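Local coordinates for protein bradyzoite surface antigen BSR4 (Toxoplasma gondii, PDB 2JKS) that serves as a bradyzoite-stage surface antigen of the SAG1-related superfamily, binds zinc ions in the crystal and probably acts where the parasite meets its host, at residues K242-T247 with T258-D263; T90-D93 with R99-N102; T59-N64 with Q116-E121. All coordinates share one frame; numbering follows the deposited sequence.

Contact 1 of 3, residues K242-T247 with T258-D263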
# COMPACT_ATOMS: atom_id res chain seq x y z
N LYS A 242 -10.62 24.98 -18.93
CA LYS A 242 -10.88 24.15 -17.74
C LYS A 242 -11.51 22.83 -18.09
O LYS A 242 -11.28 21.83 -17.39
CB LYS A 242 -11.82 24.88 -16.76
CG LYS A 242 -11.17 25.84 -15.81
CD LYS A 242 -12.22 26.32 -14.80
CE LYS A 242 -12.05 25.64 -13.51
NZ LYS A 242 -12.54 26.57 -12.45
N SER A 243 -12.29 22.79 -19.17
CA SER A 243 -12.99 21.55 -19.56
C SER A 243 -12.03 20.45 -20.02
O SER A 243 -12.43 19.28 -20.14
CB SER A 243 -14.04 21.81 -20.65
OG SER A 243 -13.43 22.17 -21.88
N TRP A 244 -10.77 20.82 -20.28
CA TRP A 244 -9.74 19.82 -20.64
C TRP A 244 -9.51 18.82 -19.46
O TRP A 244 -9.06 17.71 -19.66
CB TRP A 244 -8.42 20.52 -21.01
CG TRP A 244 -8.34 21.25 -22.35
CD1 TRP A 244 -9.38 21.68 -23.15
CD2 TRP A 244 -7.13 21.73 -22.99
NE1 TRP A 244 -8.88 22.35 -24.26
CE2 TRP A 244 -7.51 22.41 -24.17
CE3 TRP A 244 -5.78 21.65 -22.66
CZ2 TRP A 244 -6.55 22.98 -25.05
CZ3 TRP A 244 -4.82 22.21 -23.53
CH2 TRP A 244 -5.23 22.86 -24.73
N TRP A 245 -9.81 19.25 -18.25
CA TRP A 245 -9.79 18.34 -17.09
C TRP A 245 -11.18 17.87 -16.75
O TRP A 245 -12.12 18.69 -16.67
CB TRP A 245 -9.28 19.05 -15.86
CG TRP A 245 -7.80 19.27 -15.80
CD1 TRP A 245 -7.13 20.41 -16.08
CD2 TRP A 245 -6.82 18.31 -15.40
NE1 TRP A 245 -5.78 20.24 -15.88
CE2 TRP A 245 -5.56 18.95 -15.45
CE3 TRP A 245 -6.88 16.97 -14.95
CZ2 TRP A 245 -4.37 18.30 -15.10
CZ3 TRP A 245 -5.69 16.32 -14.59
CH2 TRP A 245 -4.46 16.98 -14.68
N VAL A 246 -11.31 16.57 -16.58
CA VAL A 246 -12.51 15.98 -15.95
C VAL A 246 -12.17 15.12 -14.71
O VAL A 246 -11.36 14.21 -14.74
CB VAL A 246 -13.57 15.36 -16.97
CG1 VAL A 246 -13.24 15.63 -18.45
CG2 VAL A 246 -13.93 13.90 -16.68
N THR A 247 -12.82 15.47 -13.61
CA THR A 247 -12.60 14.86 -12.32
C THR A 247 -13.71 13.86 -12.04
O THR A 247 -14.90 14.14 -12.27
CB THR A 247 -12.53 15.94 -11.25
OG1 THR A 247 -11.46 16.83 -11.58
CG2 THR A 247 -12.27 15.35 -9.85
N THR A 258 -7.27 15.85 -21.02
CA THR A 258 -7.29 15.52 -22.46
C THR A 258 -6.99 16.80 -23.19
O THR A 258 -7.77 17.76 -23.11
CB THR A 258 -8.67 14.99 -22.91
OG1 THR A 258 -9.00 13.85 -22.11
CG2 THR A 258 -8.63 14.62 -24.42
N ILE A 259 -5.82 16.86 -23.82
CA ILE A 259 -5.47 17.98 -24.66
C ILE A 259 -6.00 17.66 -26.05
O ILE A 259 -5.52 16.72 -26.63
CB ILE A 259 -3.92 18.21 -24.74
CG1 ILE A 259 -3.32 18.54 -23.36
CG2 ILE A 259 -3.59 19.30 -25.72
CD1 ILE A 259 -1.78 18.35 -23.35
N PRO A 260 -6.97 18.44 -26.59
CA PRO A 260 -7.48 18.17 -27.94
C PRO A 260 -6.32 18.07 -28.95
O PRO A 260 -5.31 18.81 -28.86
CB PRO A 260 -8.41 19.37 -28.22
CG PRO A 260 -8.80 19.87 -26.86
CD PRO A 260 -7.67 19.58 -25.96
N GLN A 261 -6.37 17.10 -29.86
CA GLN A 261 -5.13 16.77 -30.60
C GLN A 261 -4.55 17.89 -31.44
O GLN A 261 -3.36 17.91 -31.69
CB GLN A 261 -5.29 15.50 -31.43
CG GLN A 261 -5.65 14.29 -30.58
CD GLN A 261 -5.91 13.05 -31.38
OE1 GLN A 261 -6.93 12.93 -32.05
NE2 GLN A 261 -5.01 12.09 -31.28
N THR A 262 -5.38 18.82 -31.88
CA THR A 262 -4.93 19.98 -32.62
C THR A 262 -4.48 21.16 -31.74
O THR A 262 -4.07 22.21 -32.26
CB THR A 262 -6.03 20.49 -33.60
OG1 THR A 262 -7.20 20.90 -32.88
CG2 THR A 262 -6.43 19.36 -34.60
N ASP A 263 -4.53 20.98 -30.43
CA ASP A 263 -4.27 22.07 -29.46
C ASP A 263 -2.96 21.91 -28.65
O ASP A 263 -2.76 22.63 -27.67
CB ASP A 263 -5.41 22.15 -28.46
CG ASP A 263 -6.68 22.77 -29.03
OD1 ASP A 263 -6.66 23.37 -30.10
OD2 ASP A 263 -7.73 22.65 -28.38
O HOH W 1 -10.40 14.82 -19.77
O HOH W 2 -10.07 23.33 -26.71
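The backbone oxygen of W244 is gripped by two donors. T258 N reaches W244 O at 2.9 Å in a nearly straight bond, 165° at the hydrogen, and a water donates to the same oxygen while also bonding T258 OG1. This joins the starting end of edge strand 245-247 to the finishing end of strand 254-258, two antiparallel neighbours forming a β-hairpin in the second SRS domain; the pairing continues between V246 and T256. W244 itself belongs to a short 3-10 turn, closed by the bond from W245 N to K242 O, and its indole reaches out over the chain that leaves the hairpin. P260 crosses it at about a right angle and lays CD on one face, a CH-pi contact with P260 CD 3.5 Å from the centroid of the W244 five-membered ring. I259 packs farther along the indole, its CG2 lying 3.8 Å from W244 CZ3. Elsewhere the indole meets the ring of F240 and the side chains of F237 and L257, so it is buried among hairpin and loops. With chi1 at -73°, W244 CG stands anti to its own carbonyl carbon, and the indole lies along the loop as far as D263. There P260 O accepts from D263 N at 2.8 Å, a turn that brings the carboxylate back to the benzo end of the indole, which it approaches obliquely with the planes 15° apart. D263 OD2 lies 3.5 Å from W244 CZ2, and a water in the plane of the indole accepts from W244 NE1 at 2.9 Å while donating to D263 OD2 at 3.0 Å.

Contact 2 of 3, residues T90-D93 with R99-N102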
# COMPACT_ATOMS: atom_id res chain seq x y z
N THR A 90 -10.03 -7.55 8.63
CA THR A 90 -9.75 -8.45 7.51
C THR A 90 -8.53 -7.87 6.77
O THR A 90 -8.18 -6.68 6.97
CB THR A 90 -10.98 -8.64 6.61
OG1 THR A 90 -11.26 -7.42 5.92
CG2 THR A 90 -12.19 -9.07 7.47
N LEU A 91 -7.84 -8.69 5.98
CA LEU A 91 -6.67 -8.18 5.24
C LEU A 91 -7.09 -7.18 4.19
O LEU A 91 -6.47 -6.14 4.02
CB LEU A 91 -5.88 -9.29 4.55
CG LEU A 91 -4.66 -9.83 5.28
CD1 LEU A 91 -4.06 -10.88 4.38
CD2 LEU A 91 -3.65 -8.72 5.63
N LYS A 92 -8.18 -7.49 3.50
CA LYS A 92 -8.67 -6.59 2.46
C LYS A 92 -8.99 -5.21 3.04
O LYS A 92 -8.76 -4.21 2.39
CB LYS A 92 -9.85 -7.20 1.70
CG LYS A 92 -11.20 -6.85 2.24
CD LYS A 92 -12.34 -7.40 1.38
CE LYS A 92 -12.50 -6.68 0.05
NZ LYS A 92 -12.78 -5.22 0.13
N ASP A 93 -9.47 -5.17 4.28
CA ASP A 93 -9.72 -3.91 4.97
C ASP A 93 -8.45 -3.20 5.42
O ASP A 93 -8.34 -2.00 5.26
CB ASP A 93 -10.65 -4.10 6.16
CG ASP A 93 -12.12 -4.21 5.76
OD1 ASP A 93 -12.45 -3.92 4.59
OD2 ASP A 93 -12.92 -4.58 6.64
N ARG A 99 -9.79 -7.02 -3.61
CA ARG A 99 -9.83 -8.47 -3.67
C ARG A 99 -9.84 -9.03 -2.24
O ARG A 99 -9.14 -8.53 -1.37
CB ARG A 99 -8.61 -8.98 -4.45
CG ARG A 99 -8.78 -10.40 -4.99
CD ARG A 99 -7.50 -10.96 -5.67
NE ARG A 99 -6.79 -11.87 -4.76
CZ ARG A 99 -5.53 -11.70 -4.42
NH1 ARG A 99 -4.85 -10.72 -5.01
NH2 ARG A 99 -4.94 -12.52 -3.56
N ILE A 100 -10.65 -10.05 -1.99
CA ILE A 100 -10.62 -10.77 -0.72
C ILE A 100 -9.26 -11.47 -0.60
O ILE A 100 -8.87 -12.19 -1.51
CB ILE A 100 -11.76 -11.85 -0.67
CG1 ILE A 100 -13.18 -11.20 -0.78
CG2 ILE A 100 -11.57 -12.82 0.50
CD1 ILE A 100 -13.85 -10.72 0.51
N VAL A 101 -8.51 -11.22 0.48
CA VAL A 101 -7.20 -11.88 0.67
C VAL A 101 -7.13 -12.45 2.07
O VAL A 101 -7.46 -11.75 3.03
CB VAL A 101 -5.94 -10.92 0.48
CG1 VAL A 101 -4.83 -11.68 -0.27
CG2 VAL A 101 -6.29 -9.61 -0.18
N ASN A 102 -6.74 -13.71 2.21
CA ASN A 102 -6.70 -14.31 3.54
C ASN A 102 -5.53 -15.24 3.58
O ASN A 102 -5.09 -15.77 2.53
CB ASN A 102 -7.94 -15.19 3.85
CG ASN A 102 -9.25 -14.50 3.66
OD1 ASN A 102 -10.01 -14.83 2.74
ND2 ASN A 102 -9.58 -13.61 4.57
O HOH W 3 -8.18 -11.69 6.24
O HOH W 4 -9.49 -10.19 3.07
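L91, one residue past the N-cap T90, directs its CB at the backbone of V101, where V101 O lies 3.3 Å from L91 CB; its CD1 makes a looser apolar contact with V101 CB at 4.3 Å. The amide of L91 turns instead to a water, which also accepts from N102 ND2 and so ties the helix start to the side-chain amide of N102. K92 repeats the scheme: its backbone N gives its hydrogen to a second water, and V101 N donates to that same water at 3.0 Å. With two waters standing between them, the first turn of the short helix 91-95 and the returning chain that leads into strand 104-105 of the SRS domain pair without a direct hydrogen bond. The K92 side chain lies across this loop, its CB 3.4 Å from R99 O and its CD 3.7 Å from I100 CD1. Bends at chi3 (-72°) and chi4 (-59°) then curl the chain so that NZ bonds T97 O. R99, by contrast, starts away from the helix, and its NH1 forms a salt bridge with D126 and a hydrogen bond with E125, a ligand of zinc together with H123. At D93 the backbone N makes a weak capping bond of 3.3 Å to T90 OG1.

Contact 3 of 3, residues T59-N64 with Q116-E121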
# COMPACT_ATOMS: atom_id res chain seq x y z
N THR A 59 -8.29 -15.75 16.41
CA THR A 59 -8.74 -17.13 16.58
C THR A 59 -8.95 -17.78 15.23
O THR A 59 -8.69 -18.96 15.05
CB THR A 59 -10.01 -17.17 17.51
OG1 THR A 59 -11.09 -16.50 16.88
CG2 THR A 59 -9.75 -16.37 18.75
N ASN A 60 -9.41 -17.01 14.24
CA ASN A 60 -9.48 -17.52 12.88
C ASN A 60 -8.59 -16.75 11.92
O ASN A 60 -9.02 -15.75 11.33
CB ASN A 60 -10.93 -17.52 12.39
CG ASN A 60 -11.10 -18.26 11.09
OD1 ASN A 60 -10.12 -18.65 10.45
ND2 ASN A 60 -12.33 -18.46 10.68
N ILE A 61 -7.35 -17.21 11.77
CA ILE A 61 -6.33 -16.59 10.89
C ILE A 61 -6.76 -16.60 9.40
O ILE A 61 -6.27 -15.81 8.56
CB ILE A 61 -4.97 -17.34 11.10
CG1 ILE A 61 -3.77 -16.54 10.61
CG2 ILE A 61 -4.98 -18.71 10.46
CD1 ILE A 61 -2.46 -17.05 11.19
N GLU A 62 -7.66 -17.52 9.06
CA GLU A 62 -8.15 -17.64 7.69
C GLU A 62 -9.18 -16.58 7.33
O GLU A 62 -9.60 -16.48 6.17
CB GLU A 62 -8.73 -19.04 7.46
CG GLU A 62 -7.71 -20.07 7.22
CD GLU A 62 -8.28 -21.24 6.44
OE1 GLU A 62 -7.91 -21.40 5.24
OE2 GLU A 62 -9.09 -22.00 7.04
N GLN A 63 -9.58 -15.80 8.33
CA GLN A 63 -10.55 -14.74 8.16
C GLN A 63 -10.01 -13.39 8.56
O GLN A 63 -10.31 -12.40 7.91
CB GLN A 63 -11.85 -15.04 8.92
CG GLN A 63 -12.69 -16.15 8.27
CD GLN A 63 -14.14 -16.23 8.81
OE1 GLN A 63 -14.58 -15.39 9.64
NE2 GLN A 63 -14.88 -17.24 8.34
N ASN A 64 -9.22 -13.36 9.63
CA ASN A 64 -8.80 -12.11 10.23
C ASN A 64 -7.28 -12.06 10.50
O ASN A 64 -6.63 -13.09 10.57
CB ASN A 64 -9.56 -11.87 11.55
CG ASN A 64 -11.06 -11.69 11.35
OD1 ASN A 64 -11.52 -10.70 10.78
ND2 ASN A 64 -11.82 -12.66 11.82
N GLN A 116 0.25 -27.09 12.39
CA GLN A 116 -0.46 -26.35 11.40
C GLN A 116 0.40 -25.34 10.68
O GLN A 116 1.33 -24.76 11.27
CB GLN A 116 -1.65 -25.68 12.06
CG GLN A 116 -2.57 -26.71 12.73
CD GLN A 116 -3.36 -26.12 13.87
OE1 GLN A 116 -2.97 -26.25 15.05
NE2 GLN A 116 -4.46 -25.48 13.55
N LYS A 117 0.10 -25.15 9.40
CA LYS A 117 0.83 -24.20 8.61
C LYS A 117 -0.15 -23.45 7.71
O LYS A 117 -1.16 -24.01 7.28
CB LYS A 117 1.94 -24.89 7.83
CG LYS A 117 2.85 -23.91 7.06
CD LYS A 117 4.05 -24.65 6.52
CE LYS A 117 4.92 -23.84 5.61
NZ LYS A 117 6.12 -24.70 5.32
N TRP A 118 0.16 -22.17 7.47
CA TRP A 118 -0.64 -21.22 6.72
C TRP A 118 0.26 -20.47 5.76
O TRP A 118 1.44 -20.28 6.05
CB TRP A 118 -1.35 -20.20 7.63
CG TRP A 118 -2.26 -20.81 8.65
CD1 TRP A 118 -3.61 -21.06 8.52
CD2 TRP A 118 -1.89 -21.25 9.95
NE1 TRP A 118 -4.09 -21.63 9.67
CE2 TRP A 118 -3.06 -21.75 10.57
CE3 TRP A 118 -0.67 -21.24 10.68
CZ2 TRP A 118 -3.04 -22.28 11.88
CZ3 TRP A 118 -0.66 -21.75 11.97
CH2 TRP A 118 -1.84 -22.26 12.57
N SER A 119 -0.32 -20.03 4.64
CA SER A 119 0.36 -19.31 3.56
C SER A 119 -0.45 -18.06 3.26
O SER A 119 -1.67 -18.15 3.23
CB SER A 119 0.30 -20.16 2.26
OG SER A 119 1.30 -21.13 2.26
N LEU A 120 0.22 -16.92 3.05
CA LEU A 120 -0.44 -15.69 2.60
C LEU A 120 0.27 -15.28 1.34
O LEU A 120 1.48 -15.01 1.36
CB LEU A 120 -0.42 -14.57 3.66
CG LEU A 120 -0.80 -13.14 3.21
CD1 LEU A 120 -2.24 -13.11 2.71
CD2 LEU A 120 -0.60 -12.08 4.35
N GLU A 121 -0.45 -15.28 0.22
CA GLU A 121 0.18 -14.91 -1.05
C GLU A 121 -0.46 -13.60 -1.53
O GLU A 121 -1.62 -13.56 -1.88
CB GLU A 121 -0.01 -16.02 -2.12
CG GLU A 121 0.41 -15.57 -3.53
CD GLU A 121 0.04 -16.58 -4.56
OE1 GLU A 121 -1.18 -16.84 -4.75
OE2 GLU A 121 0.96 -17.11 -5.21
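I61 and W118 meet through a single methyl group set on an indole face. I61 CG2 sits over the pyrrole part of W118, 3.4 Å from the centroid of the five-membered ring and 24° off its normal, which makes this a CH-pi contact. The fit is tight: I61 CG2 lies 3.2 Å from W118 NE1 and 3.3 Å from W118 CD1. The torsions explain why this branch does the touching. With chi1 at -162°, I61 CG1 extends opposite its own backbone N, and CG2 is left in the crowded position between N and carbonyl carbon, facing the tryptophan. The carbonyl carbon of Q116 lies over the opposite face of the indole, toward its rim, so the ring is held between its own strand and the isoleucine.

Looser apolar packing comes from E62, whose CG lies near the ring plane at the edge, 4.4 Å from W118 CD1. Its carboxylate goes elsewhere, with OE1 accepting from V105 N.

Hydrogen bonds do not cross between the two segments but shape the isoleucine's loop. N60 O accepts from both Q63 N, at 3.1 Å, and N64 N, at 2.9 Å, while N60 OD1 takes a weak, bent bond from E62 N in the manner of an Asx turn. This turn lies in the break of strand 53-67 and presents I61 to the tryptophan.

Around the pair, I61 also packs on V136, and W118 touches T56, W103 and C138, the last of these linked by a disulfide to C46. Strand 116-121 belongs to one sheet and strands 53-67 and 132-141 to another, so an aromatic side chain packed beside an intersheet disulfide fills the interior of the β-sandwich of the first SRS domain.

How the contacts relate
Contacts 2 and 3 share the first SRS domain, their centres about 12 Å apart, whereas contact 1 lies in the second, with its centre about 37 Å from that of contact 2 and 48 Å from that of contact 3. Along the chain, 90-93 and 99-102 fall between the two halves of contact 3, and contact 1 follows later. The neighbours touch directly: the buried side chains of L91 and L120 meet, and the short helix and strand 116-121 face a common interior. A five-stranded sheet with the same strand order occurs in both domains; in it, strand 245-247 of contact 1 holds the edge place of strand 104-105, which contact 2 leads into, consistent with tandem SRS sandwiches.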